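Local coordinates for protein beta-galactosidase (Streptococcus pneumoniae, PDB 4CUA) that hydrolyses terminal beta-galactosides as a pneumococcal beta-galactosidase, this portion being a calcium-bearing carbohydrate-binding module that probably attaches to glycans, at residues R74-L79 and F148-V153; V96-V101 and A157-M162. One frame throughout, in Å; residues are numbered along the deposited sequence. Where two conformers were deposited one is given.

Contact 1 (R74-L79 and F148-V153); sequences RSVDNL and FSFDKV. With EDO (1,2-ethanediol), chain I.
Phe150 lays its ring against the backbone of the neighbouring strand, one face toward the peptide link between Asp77 and Asn78. Its rim atom CZ comes 3.4 Å from Asn78 N, and the same CZ lies 3.9 Å from Val76 CG1, while Leu79 CB packs beside CE2. The ring gets there because CG stands between the backbone N and the carbonyl carbon (chi1 45°), which folds it back across the partner strand. The backbones are antiparallel and bonded at both ends. Val76 and Val153 form a hydrogen-bonded pair, Val76 N to Val153 O being 2.8 Å; Leu79 and Phe148 form another, Phe148 N to Leu79 O 2.8 Å. Between them the register slips by two residues, a beta bulge, across which Phe150 N still reaches Asp77 O at 3.0 Å from well above the carbonyl plane. Beside the bulge, Asn78 ND2 donates almost straight to Asp77 OD1 at 2.9 Å; a second bond from ND2, to Phe179 O, also helps to set this amide. At the outer end, a 1,2-ethanediol takes bonds from Ser75 N and, through its other hydroxyl O2, from Arg74 NH1 at 3.0 Å. Arg74 is held in addition by Gly66 O. Farther in, Leu79 rests on Ile158 and Ile160, and Phe148 meets the ring of Tyr95. The chemistry thus divides by face: Val76, Leu79, Phe148 and Val153 share one, the first three buried, while Asn78 and Ser149 stand on the other, where the Asp77–Asn78 bond ties side chains next to the bulge.

Contact 2 (V96-V101 and A157-M162); sequences VIEYYV and AIRIRM. With EDO (1,2-ethanediol), chain E.
Glu98 is gripped by two arginines of the adjacent antiparallel strand, Arg159 and Arg161, in a salt-bridge network. Its OE1 accepts from both NE atoms, Arg161 NE at 2.8 Å on the syn side and Arg159 NE at 3.2 Å on the anti side, from opposite faces of the carboxylate plane. Arg161 NH2 also pairs with OE2, but the two are modelled implausibly close, so the exact length is doubtful; the flat groups are turned 44° against each other. Arg161 bends at chi3 (52°), which turns the edge of its guanidinium to the Glu98 carboxylate and sets one face against Val96 CB. A water joins OE2 to Arg159 NH2, the second link being weak. Both arginines have further partners: Arg161 NH1 pairs with Glu58, and Arg159 makes a cation-pi contact with Trp128 and donates through NH1 to a 1,2-ethanediol O2 at 2.7 Å. This sharing of one carboxylate probably keeps Glu98 ionised.

Backbone bonds run in antiparallel pairs. Val96 pairs with Arg161, and Glu98 with Arg159, Glu98 N to Arg159 O being 2.9 Å; Tyr100 N to Ala157 O, 3.0 Å, closes the far end.

Apolar side chains occupy the other face. Ile97 CG1 meets Ile160 CG1 at 3.9 Å, the two branches crossing at a slant, and Tyr99 CB lies 3.8 Å from Ile158 CG2. Leu79 packs on Ile97.

A charged face backed by an apolar one fits the antiparallel beta-sandwich (jelly roll) of galactose-binding-domain-like modules, with these isoleucines facing its interior.

Overall arrangement
The centres of contact 1 and contact 2 are 11 Å apart, and both belong to the same curled antiparallel sheet. Along the chain their segments alternate: 74-79, 96-101, 148-153, 157-162. Strand 70-83 is followed by strand 94-100, and strand 145-155 by strand 157-163, so contact 1 pairs the first strand of each couple and contact 2 the second. The two meet through apolar side chains, with Phe148 CG 3.6 Å from Ile97 CD1 and Val153 CG1 3.6 Å from Tyr99 CZ. Such interleaving joins distant parts of the chain into one compact core of the galactose-binding-like domain.

Contact 1 (R74-L79 and F148-V153)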
ATOM      1  N   ARG A  74      14.605  -0.205   4.810  1.00 14.20           N
ATOM      2  CA  ARG A  74      14.875   1.054   4.127  1.00 14.49           C
ATOM      3  C   ARG A  74      14.528   2.226   4.986  1.00 15.30           C
ATOM      4  O   ARG A  74      13.643   2.156   5.852  1.00 13.28           O
ATOM      5  CB  ARG A  74      13.999   1.151   2.847  1.00 16.00           C
ATOM      6  CG  ARG A  74      14.248   0.071   1.843  1.00 19.15           C
ATOM      7  CD  ARG A  74      15.005   0.550   0.640  1.00 17.31           C
ATOM      8  NE  ARG A  74      15.245  -0.467  -0.336  1.00 14.91           N
ATOM      9  CZ  ARG A  74      16.366  -0.409  -1.082  1.00 13.58           C
ATOM     10  NH1 ARG A  74      17.201   0.603  -0.850  1.00 14.86           N
ATOM     11  NH2 ARG A  74      16.630  -1.317  -1.961  1.00 13.71           N
ATOM     12  N   SER A  75      15.193   3.348   4.715  0.54 14.36           N
ATOM     13  CA  SER A  75      14.888   4.627   5.333  0.54 15.60           C
ATOM     14  C   SER A  75      13.812   5.382   4.536  0.54 16.12           C
ATOM     15  O   SER A  75      14.025   5.807   3.407  0.54 18.92           O
ATOM     16  CB  SER A  75      16.145   5.505   5.400  0.54 17.33           C
ATOM     17  OG  SER A  75      15.778   6.762   5.928  0.54 18.81           O
ATOM     18  N   VAL A  76      12.624   5.507   5.116  1.00 14.85           N
ATOM     19  CA  VAL A  76      11.448   5.984   4.423  1.00 14.26           C
ATOM     20  C   VAL A  76      10.873   7.230   5.032  1.00 13.45           C
ATOM     21  O   VAL A  76      10.551   7.294   6.241  1.00 13.27           O
ATOM     22  CB  VAL A  76      10.326   4.885   4.407  1.00 13.55           C
ATOM     23  CG1 VAL A  76       9.111   5.405   3.656  1.00 14.56           C
ATOM     24  CG2 VAL A  76      10.866   3.578   3.871  1.00 15.10           C
ATOM     25  N   ASP A  77      10.613   8.226   4.215  1.00 13.29           N
ATOM     26  CA  ASP A  77      10.011   9.448   4.650  1.00 13.42           C
ATOM     27  C   ASP A  77       8.868  10.004   3.780  1.00 12.37           C
ATOM     28  O   ASP A  77       8.417  11.117   3.904  1.00 13.05           O
ATOM     29  CB  ASP A  77      11.106  10.540   4.926  1.00 14.33           C
ATOM     30  CG  ASP A  77      11.654  11.164   3.657  1.00 18.89           C
ATOM     31  OD1 ASP A  77      11.300  10.714   2.537  1.00 16.36           O
ATOM     32  OD2 ASP A  77      12.493  12.107   3.768  1.00 20.04           O
ATOM     33  N   ASN A  78       8.344   9.140   2.889  1.00 12.57           N
ATOM     34  CA  ASN A  78       7.402   9.549   1.896  1.00 12.38           C
ATOM     35  C   ASN A  78       6.609   8.315   1.422  1.00  9.97           C
ATOM     36  O   ASN A  78       7.053   7.207   1.538  1.00 10.50           O
ATOM     37  CB  ASN A  78       8.127  10.198   0.662  1.00 10.76           C
ATOM     38  CG  ASN A  78       9.002   9.252  -0.055  1.00 13.55           C
ATOM     39  OD1 ASN A  78       8.574   8.597  -1.039  1.00 12.81           O
ATOM     40  ND2 ASN A  78      10.225   9.084   0.402  1.00 12.35           N
ATOM     41  N   LEU A  79       5.464   8.658   0.850  1.00 10.95           N
ATOM     42  CA  LEU A  79       4.585   7.727   0.156  1.00 10.55           C
ATOM     43  C   LEU A  79       3.748   8.497  -0.777  1.00  9.89           C
ATOM     44  O   LEU A  79       3.237   9.528  -0.450  1.00 11.18           O
ATOM     45  CB  LEU A  79       3.683   7.067   1.187  1.00 10.19           C
ATOM     46  CG  LEU A  79       2.596   6.106   0.638  1.00 10.74           C
ATOM     47  CD1 LEU A  79       3.160   4.889  -0.084  1.00 11.77           C
ATOM     48  CD2 LEU A  79       1.574   5.731   1.738  1.00 11.45           C
ATOM     49  N   PHE A 148       2.421  12.103   0.353  1.00 12.34           N
ATOM     50  CA  PHE A 148       2.572  12.109   1.803  1.00 13.57           C
ATOM     51  C   PHE A 148       4.040  12.135   2.180  1.00 13.46           C
ATOM     52  O   PHE A 148       4.882  11.566   1.504  1.00 14.00           O
ATOM     53  CB  PHE A 148       1.963  10.814   2.410  1.00 12.60           C
ATOM     54  CG  PHE A 148       0.537  10.582   2.048  1.00 13.23           C
ATOM     55  CD1 PHE A 148      -0.509  11.155   2.735  1.00 12.80           C
ATOM     56  CD2 PHE A 148       0.227   9.747   0.972  1.00 13.59           C
ATOM     57  CE1 PHE A 148      -1.834  10.916   2.384  1.00 13.93           C
ATOM     58  CE2 PHE A 148      -1.097   9.506   0.635  1.00 14.07           C
ATOM     59  CZ  PHE A 148      -2.136  10.072   1.339  1.00 14.35           C
ATOM     60  N   SER A 149       4.358  12.893   3.251  1.00 16.53           N
ATOM     61  CA  SER A 149       5.699  12.904   3.796  1.00 15.64           C
ATOM     62  C   SER A 149       5.582  12.905   5.325  1.00 12.38           C
ATOM     63  O   SER A 149       4.552  13.312   5.863  1.00 15.05           O
ATOM     64  CB  SER A 149       6.521  14.080   3.272  1.00 17.89           C
ATOM     65  OG  SER A 149       5.999  15.319   3.673  1.00 19.92           O
ATOM     66  N   PHE A 150       6.599  12.366   5.936  1.00 12.00           N
ATOM     67  CA  PHE A 150       6.605  12.115   7.371  1.00 12.63           C
ATOM     68  C   PHE A 150       8.028  11.943   7.841  1.00 13.01           C
ATOM     69  O   PHE A 150       9.012  11.868   7.081  1.00 12.39           O
ATOM     70  CB  PHE A 150       5.703  10.894   7.721  1.00 13.88           C
ATOM     71  CG  PHE A 150       5.888   9.723   6.819  1.00 11.69           C
ATOM     72  CD1 PHE A 150       6.909   8.851   7.009  1.00 12.18           C
ATOM     73  CD2 PHE A 150       4.999   9.522   5.737  1.00 13.17           C
ATOM     74  CE1 PHE A 150       7.122   7.758   6.154  1.00 12.37           C
ATOM     75  CE2 PHE A 150       5.216   8.457   4.874  1.00 11.62           C
ATOM     76  CZ  PHE A 150       6.263   7.600   5.069  1.00 11.90           C
ATOM     77  N   ASP A 151       8.198  11.942   9.171  1.00 14.27           N
ATOM     78  CA  ASP A 151       9.521  11.752   9.701  1.00 14.80           C
ATOM     79  C   ASP A 151      10.155  10.445   9.221  1.00 14.41           C
ATOM     80  O   ASP A 151       9.535   9.392   9.227  1.00 12.79           O
ATOM     81  CB  ASP A 151       9.480  11.754  11.233  1.00 15.94           C
ATOM     82  CG  ASP A 151       9.089  13.093  11.832  1.00 18.10           C
ATOM     83  OD1 ASP A 151       9.340  14.194  11.243  1.00 18.69           O
ATOM     84  OD2 ASP A 151       8.458  13.048  12.921  1.00 16.53           O
ATOM     85  N   LYS A 152      11.408  10.469   8.824  1.00 14.47           N
ATOM     86  CA  LYS A 152      12.103   9.327   8.416  1.00 15.91           C
ATOM     87  C   LYS A 152      12.118   8.183   9.442  1.00 17.25           C
ATOM     88  O   LYS A 152      12.354   8.445  10.651  1.00 17.53           O
ATOM     89  CB  LYS A 152      13.509   9.778   8.087  1.00 19.90           C
ATOM     90  CG  LYS A 152      14.471   8.751   7.660  1.00 25.19           C
ATOM     91  CD  LYS A 152      15.768   9.542   7.338  1.00 25.03           C
ATOM     92  CE  LYS A 152      16.268  10.442   8.497  1.00 27.64           C
ATOM     93  NZ  LYS A 152      17.500  11.291   8.226  1.00 26.28           N
ATOM     94  N   VAL A 153      11.813   6.968   8.997  1.00 16.35           N
ATOM     95  CA  VAL A 153      11.898   5.723   9.760  1.00 15.43           C
ATOM     96  C   VAL A 153      12.684   4.671   8.987  1.00 16.64           C
ATOM     97  O   VAL A 153      12.643   4.620   7.735  1.00 17.18           O
ATOM     98  CB  VAL A 153      10.489   5.161  10.113  1.00 16.05           C
ATOM     99  CG1 VAL A 153       9.761   6.056  11.055  1.00 17.23           C
ATOM    100  CG2 VAL A 153       9.625   4.941   8.888  1.00 17.22           C
TER
HETATM  101  C1  EDO I2650      18.048   3.395   2.774  1.00 31.13           C
HETATM  102  O1  EDO I2650      17.741   2.524   3.844  1.00 38.58           O
HETATM  103  C2  EDO I2650      18.153   2.678   1.473  1.00 32.57           C
HETATM  104  O2  EDO I2650      17.126   3.211   0.648  1.00 26.57           O

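Contact 2 (V96-V101 and A157-M162)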
ATOM      1  N   VAL A  96      -4.665   5.814   7.985  1.00 13.46           N
ATOM      2  CA  VAL A  96      -3.516   5.948   8.835  1.00 13.20           C
ATOM      3  C   VAL A  96      -2.346   5.349   8.075  1.00 13.52           C
ATOM      4  O   VAL A  96      -2.443   4.249   7.528  1.00 12.90           O
ATOM      5  CB  VAL A  96      -3.640   5.154  10.129  1.00 15.86           C
ATOM      6  CG1 VAL A  96      -2.384   5.237  10.963  1.00 17.14           C
ATOM      7  CG2 VAL A  96      -4.842   5.686  10.893  1.00 17.86           C
ATOM      8  N   ILE A  97      -1.228   6.056   8.040  1.00 12.33           N
ATOM      9  CA  ILE A  97       0.012   5.517   7.499  1.00 11.82           C
ATOM     10  C   ILE A  97       0.907   5.017   8.629  1.00 12.30           C
ATOM     11  O   ILE A  97       1.142   5.746   9.636  1.00 11.86           O
ATOM     12  CB  ILE A  97       0.762   6.564   6.628  1.00 11.75           C
ATOM     13  CG1 ILE A  97      -0.109   7.004   5.465  1.00 12.32           C
ATOM     14  CG2 ILE A  97       2.096   6.037   6.153  1.00 11.32           C
ATOM     15  CD1 ILE A  97       0.369   8.200   4.693  1.00 13.07           C
ATOM     16  N   GLU A  98       1.396   3.798   8.499  0.50 12.02           N
ATOM     17  CA  GLU A  98       2.061   3.056   9.570  0.50 12.45           C
ATOM     18  C   GLU A  98       3.319   2.417   9.087  0.50 12.84           C
ATOM     19  O   GLU A  98       3.421   2.111   7.897  0.50 13.19           O
ATOM     20  CB  GLU A  98       1.089   1.961  10.087  0.50 12.67           C
ATOM     21  CG  GLU A  98      -0.104   2.574  10.771  0.50 12.91           C
ATOM     22  CD  GLU A  98      -1.226   1.592  11.097  0.50 12.61           C
ATOM     23  OE1 GLU A  98      -1.590   0.720  10.275  0.50 13.99           O
ATOM     24  OE2 GLU A  98      -1.766   1.723  12.202  0.50 12.51           O
ATOM     25  N   TYR A  99       4.264   2.149   9.994  1.00 12.43           N
ATOM     26  CA  TYR A  99       5.477   1.474   9.691  1.00 12.35           C
ATOM     27  C   TYR A  99       5.750   0.320  10.618  1.00 12.13           C
ATOM     28  O   TYR A  99       5.298   0.354  11.804  1.00 12.85           O
ATOM     29  CB  TYR A  99       6.701   2.454   9.669  1.00 12.80           C
ATOM     30  CG  TYR A  99       7.122   3.022  10.997  1.00 13.20           C
ATOM     31  CD1 TYR A  99       6.426   4.076  11.577  1.00 12.78           C
ATOM     32  CD2 TYR A  99       8.218   2.521  11.636  1.00 13.81           C
ATOM     33  CE1 TYR A  99       6.796   4.607  12.855  1.00 13.47           C
ATOM     34  CE2 TYR A  99       8.622   3.053  12.852  1.00 14.76           C
ATOM     35  CZ  TYR A  99       7.906   4.093  13.412  1.00 14.33           C
ATOM     36  OH  TYR A  99       8.265   4.603  14.683  1.00 18.31           O
ATOM     37  N   TYR A 100       6.456  -0.669  10.123  1.00 11.99           N
ATOM     38  CA  TYR A 100       6.642  -1.916  10.807  1.00 12.81           C
ATOM     39  C   TYR A 100       7.781  -1.746  11.835  1.00 15.07           C
ATOM     40  O   TYR A 100       8.900  -1.326  11.511  1.00 13.96           O
ATOM     41  CB  TYR A 100       6.916  -3.029   9.836  1.00 13.42           C
ATOM     42  CG  TYR A 100       7.063  -4.397  10.457  1.00 13.49           C
ATOM     43  CD1 TYR A 100       5.947  -5.157  10.733  1.00 13.35           C
ATOM     44  CD2 TYR A 100       8.280  -4.891  10.877  1.00 13.51           C
ATOM     45  CE1 TYR A 100       6.054  -6.384  11.323  1.00 13.79           C
ATOM     46  CE2 TYR A 100       8.393  -6.150  11.444  1.00 12.87           C
ATOM     47  CZ  TYR A 100       7.255  -6.884  11.726  1.00 13.58           C
ATOM     48  OH  TYR A 100       7.381  -8.147  12.335  1.00 15.40           O
ATOM     49  N   VAL A 101       7.489  -2.200  13.061  1.00 15.65           N
ATOM     50  CA  VAL A 101       8.417  -2.134  14.193  1.00 17.01           C
ATOM     51  C   VAL A 101       8.568  -3.458  14.905  1.00 18.77           C
ATOM     52  O   VAL A 101       9.308  -3.568  15.917  1.00 18.98           O
ATOM     53  CB  VAL A 101       7.955  -1.058  15.230  1.00 17.68           C
ATOM     54  CG1 VAL A 101       7.897   0.309  14.620  1.00 18.99           C
ATOM     55  CG2 VAL A 101       6.612  -1.432  15.861  1.00 17.20           C
ATOM     56  N   ALA A 157       8.803  -2.289   6.217  1.00  9.82           N
ATOM     57  CA  ALA A 157       7.505  -2.116   5.520  1.00 10.74           C
ATOM     58  C   ALA A 157       6.773  -0.909   5.963  1.00 11.27           C
ATOM     59  O   ALA A 157       6.819  -0.539   7.144  1.00 11.39           O
ATOM     60  CB  ALA A 157       6.643  -3.342   5.740  1.00 10.95           C
ATOM     61  N   ILE A 158       6.081  -0.258   5.055  0.58 10.07           N
ATOM     62  CA  ILE A 158       5.080   0.678   5.423  0.58 10.45           C
ATOM     63  C   ILE A 158       3.791   0.240   4.799  0.58 10.34           C
ATOM     64  O   ILE A 158       3.823  -0.493   3.806  0.58 11.15           O
ATOM     65  CB  ILE A 158       5.435   2.158   5.128  0.58 10.87           C
ATOM     66  CG1 ILE A 158       5.458   2.397   3.610  0.58 10.98           C
ATOM     67  CG2 ILE A 158       6.739   2.496   5.856  0.58 11.73           C
ATOM     68  CD1 ILE A 158       5.262   3.837   3.212  0.58 12.62           C
ATOM     69  N   ARG A 159       2.709   0.697   5.379  1.00 10.44           N
ATOM     70  CA  ARG A 159       1.381   0.485   4.833  1.00  9.79           C
ATOM     71  C   ARG A 159       0.470   1.664   5.085  1.00  9.78           C
ATOM     72  O   ARG A 159       0.702   2.501   5.997  1.00 10.25           O
ATOM     73  CB  ARG A 159       0.715  -0.781   5.353  1.00 10.24           C
ATOM     74  CG  ARG A 159       0.212  -0.706   6.795  1.00 11.39           C
ATOM     75  CD  ARG A 159      -0.237  -2.085   7.255  1.00 13.94           C
ATOM     76  NE  ARG A 159      -0.827  -1.944   8.586  1.00 15.41           N
ATOM     77  CZ  ARG A 159      -1.286  -3.002   9.268  1.00 16.33           C
ATOM     78  NH1 ARG A 159      -1.281  -4.213   8.725  1.00 16.75           N
ATOM     79  NH2 ARG A 159      -1.786  -2.798  10.466  1.00 17.89           N
ATOM     80  N   ILE A 160      -0.546   1.777   4.258  1.00  9.05           N
ATOM     81  CA  ILE A 160      -1.604   2.716   4.417  1.00  9.01           C
ATOM     82  C   ILE A 160      -2.897   1.911   4.677  1.00  9.40           C
ATOM     83  O   ILE A 160      -3.298   1.111   3.902  1.00  8.88           O
ATOM     84  CB  ILE A 160      -1.668   3.778   3.275  1.00  9.71           C
ATOM     85  CG1 ILE A 160      -2.732   4.789   3.549  1.00 10.01           C
ATOM     86  CG2 ILE A 160      -1.854   3.108   1.902  1.00 10.07           C
ATOM     87  CD1 ILE A 160      -2.806   5.956   2.584  1.00 10.59           C
ATOM     88  N   ARG A 161      -3.510   2.195   5.829  1.00 10.46           N
ATOM     89  CA  ARG A 161      -4.686   1.456   6.330  1.00 10.60           C
ATOM     90  C   ARG A 161      -5.870   2.385   6.250  1.00 11.09           C
ATOM     91  O   ARG A 161      -5.868   3.526   6.802  1.00 11.62           O
ATOM     92  CB  ARG A 161      -4.382   1.006   7.754  1.00 11.23           C
ATOM     93  CG  ARG A 161      -5.540   0.223   8.389  1.00 12.43           C
ATOM     94  CD  ARG A 161      -5.087  -0.495   9.613  1.00 14.17           C
ATOM     95  NE  ARG A 161      -4.383   0.350  10.579  1.00 14.48           N
ATOM     96  CZ  ARG A 161      -4.956   1.187  11.430  1.00 17.73           C
ATOM     97  NH1 ARG A 161      -6.278   1.293  11.520  1.00 17.15           N
ATOM     98  NH2 ARG A 161      -4.180   1.881  12.237  1.00 19.61           N
HETATM   99  N   MSE A 162      -6.906   1.952   5.533  1.00 10.51           N
HETATM  100  CA  MSE A 162      -7.890   2.842   4.976  1.00 10.83           C
HETATM  101  C   MSE A 162      -9.328   2.383   5.108  1.00 11.17           C
HETATM  102  O   MSE A 162      -9.599   1.204   4.915  1.00 13.67           O
HETATM  103  CB  MSE A 162      -7.700   2.938   3.449  1.00 12.36           C
HETATM  104  CG  MSE A 162      -6.313   3.512   3.121  1.00 11.47           C
HETATM  105 SE   MSE A 162      -5.888   3.276   1.214  1.00 18.39          SE
HETATM  106  CE  MSE A 162      -5.725   1.330   1.205  1.00 11.75           C
TER
HETATM  107  C1  EDO E2646      -2.329  -6.804   7.315  1.00 17.51           C
HETATM  108  O1  EDO E2646      -2.975  -7.938   6.967  1.00 21.69           O
HETATM  109  C2  EDO E2646      -1.487  -6.382   6.040  1.00 16.38           C
HETATM  110  O2  EDO E2646      -1.276  -5.072   6.113  1.00 14.74           O
HETATM  111  O   HOH W   1      -2.164  -1.069  13.177  1.00 25.24           O